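Local coordinates for protein BAG family molecular chaperone regulator 1 (Arabidopsis thaliana, PDB 4HWC) that probably acts as a co-chaperone that binds the ATPase domain of HSP70/HSC70 chaperones and regulates programmed cell death and stress responses, at residues Ser13-Arg18 and Met49-Lys54; Lys7-Ile12 and Leu66-Gln71; Ile53-Ile58 and Met70-Val75. One frame throughout, in Å; residues are numbered along the deposited sequence.

Contact 1: Ser13-Arg18 and Met49-Lys54; sequences SLEVDR and MNELIK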
ATOM      1  N   SER A  13      -6.310  -0.625   7.039  1.00 22.70           N
ATOM      2  CA  SER A  13      -5.737  -1.936   6.794  1.00 25.28           C
ATOM      3  C   SER A  13      -6.514  -2.691   5.720  1.00 23.73           C
ATOM      4  O   SER A  13      -5.928  -3.397   4.909  1.00 17.91           O
ATOM      5  CB  SER A  13      -5.731  -2.751   8.086  1.00 23.84           C
ATOM      6  OG  SER A  13      -5.160  -4.023   7.866  1.00 29.88           O
ATOM      7  N   LEU A  14      -7.835  -2.539   5.723  1.00 27.24           N
ATOM      8  CA  LEU A  14      -8.678  -3.210   4.740  1.00 26.85           C
ATOM      9  C   LEU A  14      -8.409  -2.654   3.345  1.00 22.20           C
ATOM     10  O   LEU A  14      -8.393  -3.398   2.368  1.00 22.25           O
ATOM     11  CB  LEU A  14     -10.155  -3.031   5.098  1.00 32.71           C
ATOM     12  CG  LEU A  14     -10.608  -3.638   6.431  1.00 36.27           C
ATOM     13  CD1 LEU A  14     -12.069  -3.299   6.677  1.00 43.04           C
ATOM     14  CD2 LEU A  14     -10.403  -5.143   6.406  1.00 37.44           C
ATOM     15  N   GLU A  15      -8.194  -1.346   3.260  1.00 23.52           N
ATOM     16  CA  GLU A  15      -7.907  -0.711   1.980  1.00 24.59           C
ATOM     17  C   GLU A  15      -6.501  -1.088   1.523  1.00 21.50           C
ATOM     18  O   GLU A  15      -6.246  -1.253   0.328  1.00 17.81           O
ATOM     19  CB  GLU A  15      -8.031   0.807   2.100  1.00 22.93           C
ATOM     20  CG  GLU A  15      -7.794   1.565   0.799  1.00 23.68           C
ATOM     21  CD  GLU A  15      -8.535   0.961  -0.392  1.00 32.89           C
ATOM     22  OE1 GLU A  15      -9.561   0.276  -0.187  1.00 31.46           O
ATOM     23  OE2 GLU A  15      -8.092   1.185  -1.540  1.00 29.12           O
ATOM     24  N   VAL A  16      -5.582  -1.216   2.473  1.00 18.41           N
ATOM     25  CA  VAL A  16      -4.226  -1.609   2.123  1.00 15.79           C
ATOM     26  C   VAL A  16      -4.268  -3.056   1.622  1.00 15.03           C
ATOM     27  O   VAL A  16      -3.497  -3.427   0.738  1.00 12.80           O
ATOM     28  CB  VAL A  16      -3.274  -1.480   3.334  1.00 19.20           C
ATOM     29  CG1 VAL A  16      -1.897  -2.051   2.991  1.00 14.89           C
ATOM     30  CG2 VAL A  16      -3.128  -0.009   3.710  1.00 16.23           C
ATOM     31  N   ASP A  17      -5.165  -3.874   2.178  1.00 15.53           N
ATOM     32  CA  ASP A  17      -5.286  -5.264   1.723  1.00 17.36           C
ATOM     33  C   ASP A  17      -5.670  -5.278   0.245  1.00 18.93           C
ATOM     34  O   ASP A  17      -5.119  -6.044  -0.553  1.00 18.37           O
ATOM     35  CB  ASP A  17      -6.385  -6.031   2.481  1.00 24.13           C
ATOM     36  CG  ASP A  17      -6.059  -6.248   3.939  1.00 30.62           C
ATOM     37  OD1 ASP A  17      -4.861  -6.284   4.283  1.00 26.63           O
ATOM     38  OD2 ASP A  17      -7.008  -6.403   4.740  1.00 32.43           O
ATOM     39  N   ARG A  18      -6.631  -4.433  -0.107  1.00 19.10           N
ATOM     40  CA  ARG A  18      -7.109  -4.363  -1.478  1.00 19.86           C
ATOM     41  C   ARG A  18      -6.046  -3.801  -2.407  1.00 17.23           C
ATOM     42  O   ARG A  18      -5.875  -4.296  -3.515  1.00 14.24           O
ATOM     43  CB  ARG A  18      -8.370  -3.505  -1.562  1.00 21.82           C
ATOM     44  CG  ARG A  18      -9.141  -3.667  -2.872  1.00 29.12           C
ATOM     45  CD  ARG A  18     -10.273  -2.664  -2.962  1.00 27.98           C
ATOM     46  NE  ARG A  18      -9.760  -1.302  -3.069  1.00 23.92           N
ATOM     47  CZ  ARG A  18      -9.307  -0.760  -4.195  1.00 32.79           C
ATOM     48  NH1 ARG A  18      -9.306  -1.463  -5.322  1.00 31.29           N
ATOM     49  NH2 ARG A  18      -8.847   0.482  -4.192  1.00 29.08           N
ATOM     50  N   MET A  49      -0.140   6.278  -1.219  1.00 13.56           N
ATOM     51  CA  MET A  49       0.388   7.457  -0.541  1.00 14.31           C
ATOM     52  C   MET A  49      -0.707   8.140   0.264  1.00 20.14           C
ATOM     53  O   MET A  49      -0.432   8.730   1.319  1.00 20.49           O
ATOM     54  CB  MET A  49       0.999   8.433  -1.545  1.00 18.55           C
ATOM     55  CG  MET A  49       2.211   7.885  -2.269  1.00 17.43           C
ATOM     56  SD  MET A  49       3.514   7.355  -1.130  1.00 21.33           S
ATOM     57  CE  MET A  49       4.080   8.965  -0.534  1.00 15.99           C
ATOM     58  N   ASN A  50      -1.944   8.065  -0.228  1.00 19.53           N
ATOM     59  CA  ASN A  50      -3.075   8.666   0.469  1.00 23.99           C
ATOM     60  C   ASN A  50      -3.332   7.923   1.772  1.00 25.01           C
ATOM     61  O   ASN A  50      -3.729   8.524   2.774  1.00 24.75           O
ATOM     62  CB  ASN A  50      -4.339   8.644  -0.399  1.00 23.67           C
ATOM     63  CG  ASN A  50      -4.405   9.816  -1.361  1.00 28.53           C
ATOM     64  OD1 ASN A  50      -3.719  10.827  -1.176  1.00 32.04           O
ATOM     65  ND2 ASN A  50      -5.247   9.697  -2.390  1.00 25.07           N
ATOM     66  N   GLU A  51      -3.115   6.610   1.757  1.00 15.95           N
ATOM     67  CA  GLU A  51      -3.294   5.818   2.966  1.00 19.06           C
ATOM     68  C   GLU A  51      -2.146   6.134   3.930  1.00 17.68           C
ATOM     69  O   GLU A  51      -2.324   6.114   5.147  1.00 18.64           O
ATOM     70  CB  GLU A  51      -3.316   4.320   2.638  1.00 17.64           C
ATOM     71  CG  GLU A  51      -4.489   3.899   1.759  1.00 16.15           C
ATOM     72  CD  GLU A  51      -5.840   4.270   2.366  1.00 24.40           C
ATOM     73  OE1 GLU A  51      -6.163   3.773   3.472  1.00 24.24           O
ATOM     74  OE2 GLU A  51      -6.579   5.060   1.738  1.00 24.20           O
ATOM     75  N   LEU A  52      -0.970   6.430   3.384  1.00 18.22           N
ATOM     76  CA  LEU A  52       0.188   6.753   4.215  1.00 18.69           C
ATOM     77  C   LEU A  52      -0.089   8.081   4.932  1.00 22.42           C
ATOM     78  O   LEU A  52       0.269   8.261   6.101  1.00 17.84           O
ATOM     79  CB  LEU A  52       1.440   6.874   3.348  1.00 17.25           C
ATOM     80  CG  LEU A  52       2.787   6.821   4.067  1.00 18.30           C
ATOM     81  CD1 LEU A  52       2.994   5.431   4.661  1.00 18.59           C
ATOM     82  CD2 LEU A  52       3.902   7.141   3.090  1.00 24.35           C
ATOM     83  N   ILE A  53      -0.726   9.008   4.220  1.00 19.24           N
ATOM     84  CA  ILE A  53      -1.077  10.300   4.795  1.00 19.23           C
ATOM     85  C   ILE A  53      -2.103  10.085   5.913  1.00 20.20           C
ATOM     86  O   ILE A  53      -1.974  10.660   6.991  1.00 27.02           O
ATOM     87  CB  ILE A  53      -1.660  11.254   3.716  1.00 20.90           C
ATOM     88  CG1 ILE A  53      -0.590  11.567   2.665  1.00 21.39           C
ATOM     89  CG2 ILE A  53      -2.156  12.544   4.364  1.00 24.18           C
ATOM     90  CD1 ILE A  53      -1.120  12.317   1.435  1.00 20.08           C
ATOM     91  N   LYS A  54      -3.111   9.251   5.664  1.00 21.92           N
ATOM     92  CA  LYS A  54      -4.136   8.969   6.670  1.00 21.64           C
ATOM     93  C   LYS A  54      -3.506   8.371   7.929  1.00 28.20           C
ATOM     94  O   LYS A  54      -3.925   8.668   9.045  1.00 23.87           O
ATOM     95  CB  LYS A  54      -5.189   7.997   6.126  1.00 26.48           C
ATOM     96  CG  LYS A  54      -6.157   8.596   5.104  1.00 25.41           C
ATOM     97  CD  LYS A  54      -7.132   7.539   4.611  1.00 31.43           C
ATOM     98  CE  LYS A  54      -8.009   8.064   3.489  1.00 33.72           C
ATOM     99  NZ  LYS A  54      -7.209   8.478   2.308  1.00 40.83           N
TER
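The aliphatic CB and CG of Glu15 lie against the carboxylate of Glu51, with CG of Glu15 3.7 Å from the carboxylate carbon CD of Glu51. CB of Glu15 adds a second touch, 3.8 Å from OE1 of Glu51. The two chains cross at about a right angle and their carboxylate planes are turned 69° apart. The like-charged OE2 atoms of Glu15 and Glu51 are 5.3 Å apart and not in contact, though some mutual repulsion is possible. A looser apolar approach comes from Val16, whose CG2 lies 4.5 Å from CB of Glu51.

The contact joins the first two, antiparallel helices of the BAG domain three-helix bundle, 5-31 and 38-55, and no hydrogen bond crosses it.

Each carboxylate takes a cationic partner from its own helix, one turn on. With CG of Glu15 anti to the backbone N and the chain bent at chi2 (46°), the acid is brought within a side-on grip by Arg18. NH2 of Arg18 bonds OE2 of Glu15 at 2.8 Å on the syn lone pair, while NE of Arg18 reaches OE1 of Glu15 at 3.3 Å in a nearly straight bond (171°). These two bonds should limit rotation of the carboxylate. Glu51 has the weaker pairing, its OE2 lying 3.5 Å from NZ of Lys54. Ile12 and Leu19 of helix 5-31 also pack against Glu51, whereas Val16 turns to Val75 and Tyr78 of helix 62-88.

Contact 2: Lys7-Ile12 and Leu66-Gln71; sequences KAISDI and LQRKMQ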
ATOM      1  N   LYS A   7      -9.538   0.657  15.645  1.00 42.21           N
ATOM      2  CA  LYS A   7     -10.558   0.481  14.610  1.00 43.37           C
ATOM      3  C   LYS A   7     -10.261   1.255  13.324  1.00 38.88           C
ATOM      4  O   LYS A   7     -10.359   0.706  12.224  1.00 35.57           O
ATOM      5  CB  LYS A   7     -11.925   0.906  15.151  1.00 46.76           C
ATOM      6  CG  LYS A   7     -13.055   0.940  14.120  1.00 45.64           C
ATOM      7  CD  LYS A   7     -13.543  -0.453  13.724  1.00 56.23           C
ATOM      8  CE  LYS A   7     -12.551  -1.188  12.830  1.00 58.27           C
ATOM      9  NZ  LYS A   7     -13.057  -2.530  12.427  1.00 65.37           N
ATOM     10  N   ALA A   8      -9.908   2.528  13.468  1.00 35.70           N
ATOM     11  CA  ALA A   8      -9.603   3.387  12.328  1.00 30.35           C
ATOM     12  C   ALA A   8      -8.395   2.887  11.531  1.00 36.04           C
ATOM     13  O   ALA A   8      -8.236   3.210  10.350  1.00 36.06           O
ATOM     14  CB  ALA A   8      -9.349   4.804  12.810  1.00 32.06           C
ATOM     15  N   ILE A   9      -7.539   2.113  12.188  1.00 34.56           N
ATOM     16  CA  ILE A   9      -6.352   1.570  11.541  1.00 34.95           C
ATOM     17  C   ILE A   9      -6.716   0.274  10.829  1.00 34.16           C
ATOM     18  O   ILE A   9      -6.281   0.037   9.703  1.00 28.83           O
ATOM     19  CB  ILE A   9      -5.232   1.304  12.571  1.00 32.51           C
ATOM     20  CG1 ILE A   9      -4.782   2.626  13.194  1.00 24.91           C
ATOM     21  CG2 ILE A   9      -4.051   0.620  11.901  1.00 25.87           C
ATOM     22  CD1 ILE A   9      -3.825   2.454  14.361  1.00 32.95           C
ATOM     23  N   SER A  10      -7.524  -0.560  11.482  1.00 38.97           N
ATOM     24  CA  SER A  10      -7.954  -1.821  10.884  1.00 40.50           C
ATOM     25  C   SER A  10      -8.740  -1.513   9.617  1.00 42.44           C
ATOM     26  O   SER A  10      -8.876  -2.359   8.732  1.00 41.81           O
ATOM     27  CB  SER A  10      -8.835  -2.611  11.858  1.00 44.24           C
ATOM     28  OG  SER A  10      -8.073  -3.137  12.931  1.00 51.87           O
ATOM     29  N   ASP A  11      -9.257  -0.289   9.545  1.00 38.53           N
ATOM     30  CA  ASP A  11     -10.024   0.168   8.396  1.00 46.25           C
ATOM     31  C   ASP A  11      -9.089   0.505   7.236  1.00 41.47           C
ATOM     32  O   ASP A  11      -9.337   0.117   6.094  1.00 37.46           O
ATOM     33  CB  ASP A  11     -10.853   1.393   8.780  1.00 44.99           C
ATOM     34  CG  ASP A  11     -11.399   2.126   7.574  1.00 50.70           C
ATOM     35  OD1 ASP A  11     -10.660   2.955   7.000  1.00 52.40           O
ATOM     36  OD2 ASP A  11     -12.560   1.867   7.193  1.00 58.83           O
ATOM     37  N   ILE A  12      -8.026   1.245   7.535  1.00 33.37           N
ATOM     38  CA  ILE A  12      -7.034   1.610   6.531  1.00 28.35           C
ATOM     39  C   ILE A  12      -6.412   0.296   6.088  1.00 24.64           C
ATOM     40  O   ILE A  12      -6.043   0.119   4.925  1.00 22.03           O
ATOM     41  CB  ILE A  12      -5.933   2.515   7.137  1.00 29.29           C
ATOM     42  CG1 ILE A  12      -6.495   3.916   7.385  1.00 30.35           C
ATOM     43  CG2 ILE A  12      -4.710   2.554   6.222  1.00 21.42           C
ATOM     44  CD1 ILE A  12      -5.512   4.881   8.010  1.00 26.02           C
ATOM     45  N   LEU A  66       1.791   0.198  17.731  1.00 23.60           N
ATOM     46  CA  LEU A  66       2.530  -0.800  16.974  1.00 25.24           C
ATOM     47  C   LEU A  66       1.750  -1.182  15.716  1.00 24.74           C
ATOM     48  O   LEU A  66       2.336  -1.386  14.648  1.00 19.94           O
ATOM     49  CB  LEU A  66       2.775  -2.045  17.827  1.00 26.12           C
ATOM     50  CG  LEU A  66       3.570  -3.141  17.121  1.00 27.24           C
ATOM     51  CD1 LEU A  66       4.945  -2.610  16.751  1.00 26.01           C
ATOM     52  CD2 LEU A  66       3.687  -4.359  18.023  1.00 27.76           C
ATOM     53  N   GLN A  67       0.429  -1.276  15.843  1.00 22.01           N
ATOM     54  CA  GLN A  67      -0.419  -1.625  14.707  1.00 25.79           C
ATOM     55  C   GLN A  67      -0.367  -0.549  13.631  1.00 21.92           C
ATOM     56  O   GLN A  67      -0.422  -0.849  12.435  1.00 17.41           O
ATOM     57  CB  GLN A  67      -1.866  -1.829  15.160  1.00 27.42           C
ATOM     58  CG  GLN A  67      -2.077  -3.107  15.944  1.00 32.73           C
ATOM     59  CD  GLN A  67      -1.604  -4.331  15.182  1.00 37.63           C
ATOM     60  OE1 GLN A  67      -2.003  -4.557  14.037  1.00 36.42           O
ATOM     61  NE2 GLN A  67      -0.750  -5.131  15.814  1.00 34.11           N
ATOM     62  N   ARG A  68      -0.265   0.705  14.055  1.00 16.80           N
ATOM     63  CA  ARG A  68      -0.186   1.810  13.108  1.00 16.39           C
ATOM     64  C   ARG A  68       1.133   1.728  12.344  1.00 15.16           C
ATOM     65  O   ARG A  68       1.165   1.891  11.120  1.00 12.12           O
ATOM     66  CB  ARG A  68      -0.266   3.149  13.838  1.00 20.90           C
ATOM     67  CG  ARG A  68      -0.366   4.360  12.909  1.00 22.18           C
ATOM     68  CD  ARG A  68      -0.281   5.662  13.686  1.00 23.21           C
ATOM     69  NE  ARG A  68       1.080   5.928  14.130  1.00 24.88           N
ATOM     70  CZ  ARG A  68       2.028   6.444  13.356  1.00 22.23           C
ATOM     71  NH1 ARG A  68       1.758   6.764  12.096  1.00 24.64           N
ATOM     72  NH2 ARG A  68       3.251   6.620  13.834  1.00 21.96           N
ATOM     73  N   LYS A  69       2.223   1.473  13.066  1.00 13.37           N
ATOM     74  CA  LYS A  69       3.538   1.378  12.432  1.00 12.12           C
ATOM     75  C   LYS A  69       3.614   0.187  11.487  1.00 11.21           C
ATOM     76  O   LYS A  69       4.323   0.228  10.477  1.00 10.74           O
ATOM     77  CB  LYS A  69       4.647   1.265  13.483  1.00 11.73           C
ATOM     78  CG  LYS A  69       4.917   2.542  14.266  1.00 15.98           C
ATOM     79  CD  LYS A  69       5.966   2.270  15.345  1.00 21.65           C
ATOM     80  CE  LYS A  69       6.157   3.450  16.275  1.00 27.69           C
ATOM     81  NZ  LYS A  69       7.124   3.101  17.358  1.00 30.66           N
ATOM     82  N   MET A  70       2.908  -0.887  11.815  1.00 10.81           N
ATOM     83  CA  MET A  70       2.924  -2.044  10.933  1.00 13.87           C
ATOM     84  C   MET A  70       2.232  -1.685   9.620  1.00 13.69           C
ATOM     85  O   MET A  70       2.698  -2.066   8.550  1.00 11.71           O
ATOM     86  CB  MET A  70       2.221  -3.252  11.561  1.00 15.20           C
ATOM     87  CG  MET A  70       2.125  -4.446  10.593  1.00 20.64           C
ATOM     88  SD  MET A  70       1.508  -5.989  11.306  1.00 30.95           S
ATOM     89  CE  MET A  70      -0.225  -5.612  11.515  1.00 27.94           C
ATOM     90  N   GLN A  71       1.120  -0.958   9.692  1.00 12.49           N
ATOM     91  CA  GLN A  71       0.420  -0.587   8.464  1.00 12.85           C
ATOM     92  C   GLN A  71       1.273   0.365   7.648  1.00 10.70           C
ATOM     93  O   GLN A  71       1.269   0.324   6.417  1.00 10.56           O
ATOM     94  CB  GLN A  71      -0.939   0.051   8.770  1.00 16.10           C
ATOM     95  CG  GLN A  71      -1.920  -0.908   9.416  1.00 15.28           C
ATOM     96  CD  GLN A  71      -2.139  -2.176   8.597  1.00 22.65           C
ATOM     97  OE1 GLN A  71      -2.256  -3.273   9.150  1.00 25.56           O
ATOM     98  NE2 GLN A  71      -2.211  -2.031   7.280  1.00 19.90           N
TER
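Arg68, whose aliphatic root packs on Ile9, sends its NH1 to the main-chain oxygen of Leu55 in helix 38-55, where it donates a hydrogen bond. The chain of Arg68 runs extended from the backbone and then bends at chi3 (74°), so that the guanidinium leads away from helix 5-31 and only the base of the residue serves the contact.

Within 7-12, Ile9 carries the packing, using two methyl groups on three residues. Its CD1 sits 3.7 Å from CB of Arg68 and 3.9 Å from CA of the same residue, against the backbone of helix 62-88. CG2 of Ile9 approaches the aliphatic CG of Gln71 to 3.6 Å and also lies 4.0 Å from the carbonyl oxygen of Gln67. The branching of Ile9 explains this division: CG2 stands anti to the backbone N, while CG1 is anti to the carbonyl carbon (chi1 -64°) and carries CD1 outward to Arg68.

Here the first and third helices of the BAG domain run side by side in the same direction. Over these short segments the axes are 9.9 Å apart and inclined by 16°. The backbones are nearest at Ile9 and Arg68, their CA atoms 6.4 Å apart.

No hydrogen bond joins the two segments directly; the touching atoms are almost all carbon. Ile58, from the loop after helix 38-55, packs on both Ile9 and Arg68. Next to this contact, Ile12 packs on Leu55 and Glu51 of helix 38-55.

Contact 3: Ile53-Ile58 and Met70-Val75; sequences IKLDAI and MQVKRV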
ATOM      1  N   ILE A  53      -0.726   9.008   4.220  1.00 19.24           N
ATOM      2  CA  ILE A  53      -1.077  10.300   4.795  1.00 19.23           C
ATOM      3  C   ILE A  53      -2.103  10.085   5.913  1.00 20.20           C
ATOM      4  O   ILE A  53      -1.974  10.660   6.991  1.00 27.02           O
ATOM      5  CB  ILE A  53      -1.660  11.254   3.716  1.00 20.90           C
ATOM      6  CG1 ILE A  53      -0.590  11.567   2.665  1.00 21.39           C
ATOM      7  CG2 ILE A  53      -2.156  12.544   4.364  1.00 24.18           C
ATOM      8  CD1 ILE A  53      -1.120  12.317   1.435  1.00 20.08           C
ATOM      9  N   LYS A  54      -3.111   9.251   5.664  1.00 21.92           N
ATOM     10  CA  LYS A  54      -4.136   8.969   6.670  1.00 21.64           C
ATOM     11  C   LYS A  54      -3.506   8.371   7.929  1.00 28.20           C
ATOM     12  O   LYS A  54      -3.925   8.668   9.045  1.00 23.87           O
ATOM     13  CB  LYS A  54      -5.189   7.997   6.126  1.00 26.48           C
ATOM     14  CG  LYS A  54      -6.157   8.596   5.104  1.00 25.41           C
ATOM     15  CD  LYS A  54      -7.132   7.539   4.611  1.00 31.43           C
ATOM     16  CE  LYS A  54      -8.009   8.064   3.489  1.00 33.72           C
ATOM     17  NZ  LYS A  54      -7.209   8.478   2.308  1.00 40.83           N
ATOM     18  N   LEU A  55      -2.502   7.521   7.739  1.00 20.74           N
ATOM     19  CA  LEU A  55      -1.814   6.896   8.867  1.00 25.17           C
ATOM     20  C   LEU A  55      -0.699   7.706   9.535  1.00 23.06           C
ATOM     21  O   LEU A  55      -0.151   7.284  10.552  1.00 31.91           O
ATOM     22  CB  LEU A  55      -0.990   5.696   8.381  1.00 20.94           C
ATOM     23  CG  LEU A  55      -1.777   4.478   7.889  1.00 21.37           C
ATOM     24  CD1 LEU A  55      -0.837   3.511   7.166  1.00 20.41           C
ATOM     25  CD2 LEU A  55      -2.452   3.784   9.072  1.00 24.83           C
ATOM     26  N   ASP A  56      -0.363   8.859   8.965  1.00 53.66           N
ATOM     27  CA  ASP A  56       0.704   9.701   9.507  1.00 53.34           C
ATOM     28  C   ASP A  56      -0.014  10.702  10.414  1.00 53.76           C
ATOM     29  O   ASP A  56       0.561  11.726  10.789  1.00 53.70           O
ATOM     30  CB  ASP A  56       1.486  10.445   8.413  1.00 43.17           C
ATOM     31  CG  ASP A  56       2.680  11.228   8.956  1.00 42.87           C
ATOM     32  OD1 ASP A  56       3.536  10.628   9.639  1.00 42.50           O
ATOM     33  OD2 ASP A  56       2.771  12.444   8.687  1.00 43.04           O
ATOM     34  N   ALA A  57      -1.258  10.395  10.780  1.00 55.08           N
ATOM     35  CA  ALA A  57      -2.044  11.279  11.637  1.00 61.25           C
ATOM     36  C   ALA A  57      -2.920  10.567  12.673  1.00 63.26           C
ATOM     37  O   ALA A  57      -3.694  11.214  13.377  1.00 66.92           O
ATOM     38  CB  ALA A  57      -2.906  12.195  10.777  1.00 64.26           C
ATOM     39  N   ILE A  58      -2.816   9.245  12.765  1.00 33.91           N
ATOM     40  CA  ILE A  58      -3.609   8.503  13.742  1.00 37.89           C
ATOM     41  C   ILE A  58      -2.809   8.355  15.033  1.00 40.97           C
ATOM     42  O   ILE A  58      -1.770   7.704  15.050  1.00 39.10           O
ATOM     43  CB  ILE A  58      -3.973   7.099  13.225  1.00 37.90           C
ATOM     44  CG1 ILE A  58      -4.840   7.217  11.970  1.00 39.17           C
ATOM     45  CG2 ILE A  58      -4.698   6.316  14.312  1.00 40.22           C
ATOM     46  CD1 ILE A  58      -5.266   5.877  11.389  1.00 36.75           C
ATOM     47  N   MET A  70       2.908  -0.887  11.815  1.00 10.81           N
ATOM     48  CA  MET A  70       2.924  -2.044  10.933  1.00 13.87           C
ATOM     49  C   MET A  70       2.232  -1.685   9.620  1.00 13.69           C
ATOM     50  O   MET A  70       2.698  -2.066   8.550  1.00 11.71           O
ATOM     51  CB  MET A  70       2.221  -3.252  11.561  1.00 15.20           C
ATOM     52  CG  MET A  70       2.125  -4.446  10.593  1.00 20.64           C
ATOM     53  SD  MET A  70       1.508  -5.989  11.306  1.00 30.95           S
ATOM     54  CE  MET A  70      -0.225  -5.612  11.515  1.00 27.94           C
ATOM     55  N   GLN A  71       1.120  -0.958   9.692  1.00 12.49           N
ATOM     56  CA  GLN A  71       0.420  -0.587   8.464  1.00 12.85           C
ATOM     57  C   GLN A  71       1.273   0.365   7.648  1.00 10.70           C
ATOM     58  O   GLN A  71       1.269   0.324   6.417  1.00 10.56           O
ATOM     59  CB  GLN A  71      -0.939   0.051   8.770  1.00 16.10           C
ATOM     60  CG  GLN A  71      -1.920  -0.908   9.416  1.00 15.28           C
ATOM     61  CD  GLN A  71      -2.139  -2.176   8.597  1.00 22.65           C
ATOM     62  OE1 GLN A  71      -2.256  -3.273   9.150  1.00 25.56           O
ATOM     63  NE2 GLN A  71      -2.211  -2.031   7.280  1.00 19.90           N
ATOM     64  N   VAL A  72       2.012   1.232   8.329  1.00 11.34           N
ATOM     65  CA  VAL A  72       2.883   2.160   7.625  1.00 10.91           C
ATOM     66  C   VAL A  72       3.940   1.358   6.866  1.00 11.53           C
ATOM     67  O   VAL A  72       4.254   1.652   5.714  1.00 10.93           O
ATOM     68  CB  VAL A  72       3.588   3.116   8.606  1.00 11.60           C
ATOM     69  CG1 VAL A  72       4.688   3.872   7.889  1.00 13.32           C
ATOM     70  CG2 VAL A  72       2.572   4.100   9.199  1.00 14.95           C
ATOM     71  N   LYS A  73       4.481   0.341   7.526  1.00  9.74           N
ATOM     72  CA  LYS A  73       5.509  -0.502   6.917  1.00 11.90           C
ATOM     73  C   LYS A  73       4.960  -1.251   5.710  1.00 12.32           C
ATOM     74  O   LYS A  73       5.658  -1.416   4.706  1.00 12.15           O
ATOM     75  CB  LYS A  73       6.045  -1.502   7.944  1.00 11.96           C
ATOM     76  CG  LYS A  73       7.160  -2.403   7.416  1.00 14.48           C
ATOM     77  CD  LYS A  73       8.374  -1.587   6.994  1.00 17.79           C
ATOM     78  CE  LYS A  73       9.528  -2.500   6.578  1.00 21.23           C
ATOM     79  NZ  LYS A  73      10.720  -1.706   6.202  1.00 24.73           N
ATOM     80  N   ARG A  74       3.716  -1.710   5.813  1.00 10.80           N
ATOM     81  CA  ARG A  74       3.091  -2.431   4.706  1.00 12.78           C
ATOM     82  C   ARG A  74       3.038  -1.545   3.474  1.00 10.78           C
ATOM     83  O   ARG A  74       3.379  -1.980   2.382  1.00 10.45           O
ATOM     84  CB  ARG A  74       1.660  -2.852   5.058  1.00 16.12           C
ATOM     85  CG  ARG A  74       1.549  -4.133   5.847  1.00 23.06           C
ATOM     86  CD  ARG A  74       0.437  -4.995   5.265  1.00 24.55           C
ATOM     87  NE  ARG A  74      -0.876  -4.437   5.530  1.00 29.92           N
ATOM     88  CZ  ARG A  74      -1.997  -4.828   4.935  1.00 23.83           C
ATOM     89  NH1 ARG A  74      -3.136  -4.252   5.263  1.00 25.96           N
ATOM     90  NH2 ARG A  74      -1.979  -5.773   4.003  1.00 25.46           N
ATOM     91  N   VAL A  75       2.591  -0.303   3.656  1.00 11.50           N
ATOM     92  CA  VAL A  75       2.481   0.650   2.558  1.00 11.38           C
ATOM     93  C   VAL A  75       3.838   0.986   1.947  1.00 12.47           C
ATOM     94  O   VAL A  75       3.980   1.045   0.723  1.00 11.46           O
ATOM     95  CB  VAL A  75       1.800   1.959   3.020  1.00 13.50           C
ATOM     96  CG1 VAL A  75       1.829   2.987   1.890  1.00 13.42           C
ATOM     97  CG2 VAL A  75       0.359   1.678   3.418  1.00 16.10           C
TER
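The backbones of segments 53-58 and 70-75 come nearest at Leu55 and Val72, whose CA atoms are 6.8 Å apart, near the C-terminal end of helix 38-55 and before the turn through Asp56 and Ala57. The turn keeps a three-residue (i to i-3) backbone hydrogen bond, Asp56 N to Ile53 O at 3.1 Å.

Leu55 is the single residue of its segment that reaches across, and its CD1 methyl does most of the touching. CD1 of Leu55 lies 3.8 Å from CB of Gln71 and also 3.8 Å from the backbone N of Val72, so the methyl rests directly on the helix surface. One turn further along, CG2 of Val75 closes on the same CD1 of Leu55 at 4.3 Å. Across these segments the other branch, CD2 of Leu55, meets CB of Gln71 at 4.0 Å; it also faces Ile12 of helix 5-31. CG2 of Val72 lies alongside the leucine, 4.0 Å from both CB and CD1 of Leu55. In Val72, CG1 is anti to the backbone N (chi1 168°), which puts CG2 beside that N, anti to the carbonyl carbon and on the side of Leu55.

The contact ties the second helix of the three-helix bundle to the third across the short connecting loop. Through Ile12 on one side and segment 70-75 on the other, Leu55 meets both other helices, while Leu52 and Leu48 continue the apolar seam along Val72 and Val75.

With no hydrogen bond between the two segments, the contact rests on van der Waals packing and on the burial of apolar surface by Leu55, Val72 and Val75.

In the fold
The three contacts pair each helix of the BAG domain with the other two, and their centres are only about 7 to 9 Å apart. Contact 1 joins contact 3 through a salt bridge, Asp17 OD1 to Arg74 NH1 at 2.8 Å, which ties helix 5-31 to helix 62-88. Contacts 2 and 3 share Gln71 and are packed together by Ile12, whose CD1 is 3.5 Å from CD1 of Ile58. The same CD1 of Ile12 lies 3.7 Å from CB of Lys54, linking contact 2 to contact 1. No ligand or HSP70 partner is present. Contacts 1 and 3 are buried, whereas contact 2 is partly buried and lies nearer the end of the bundle.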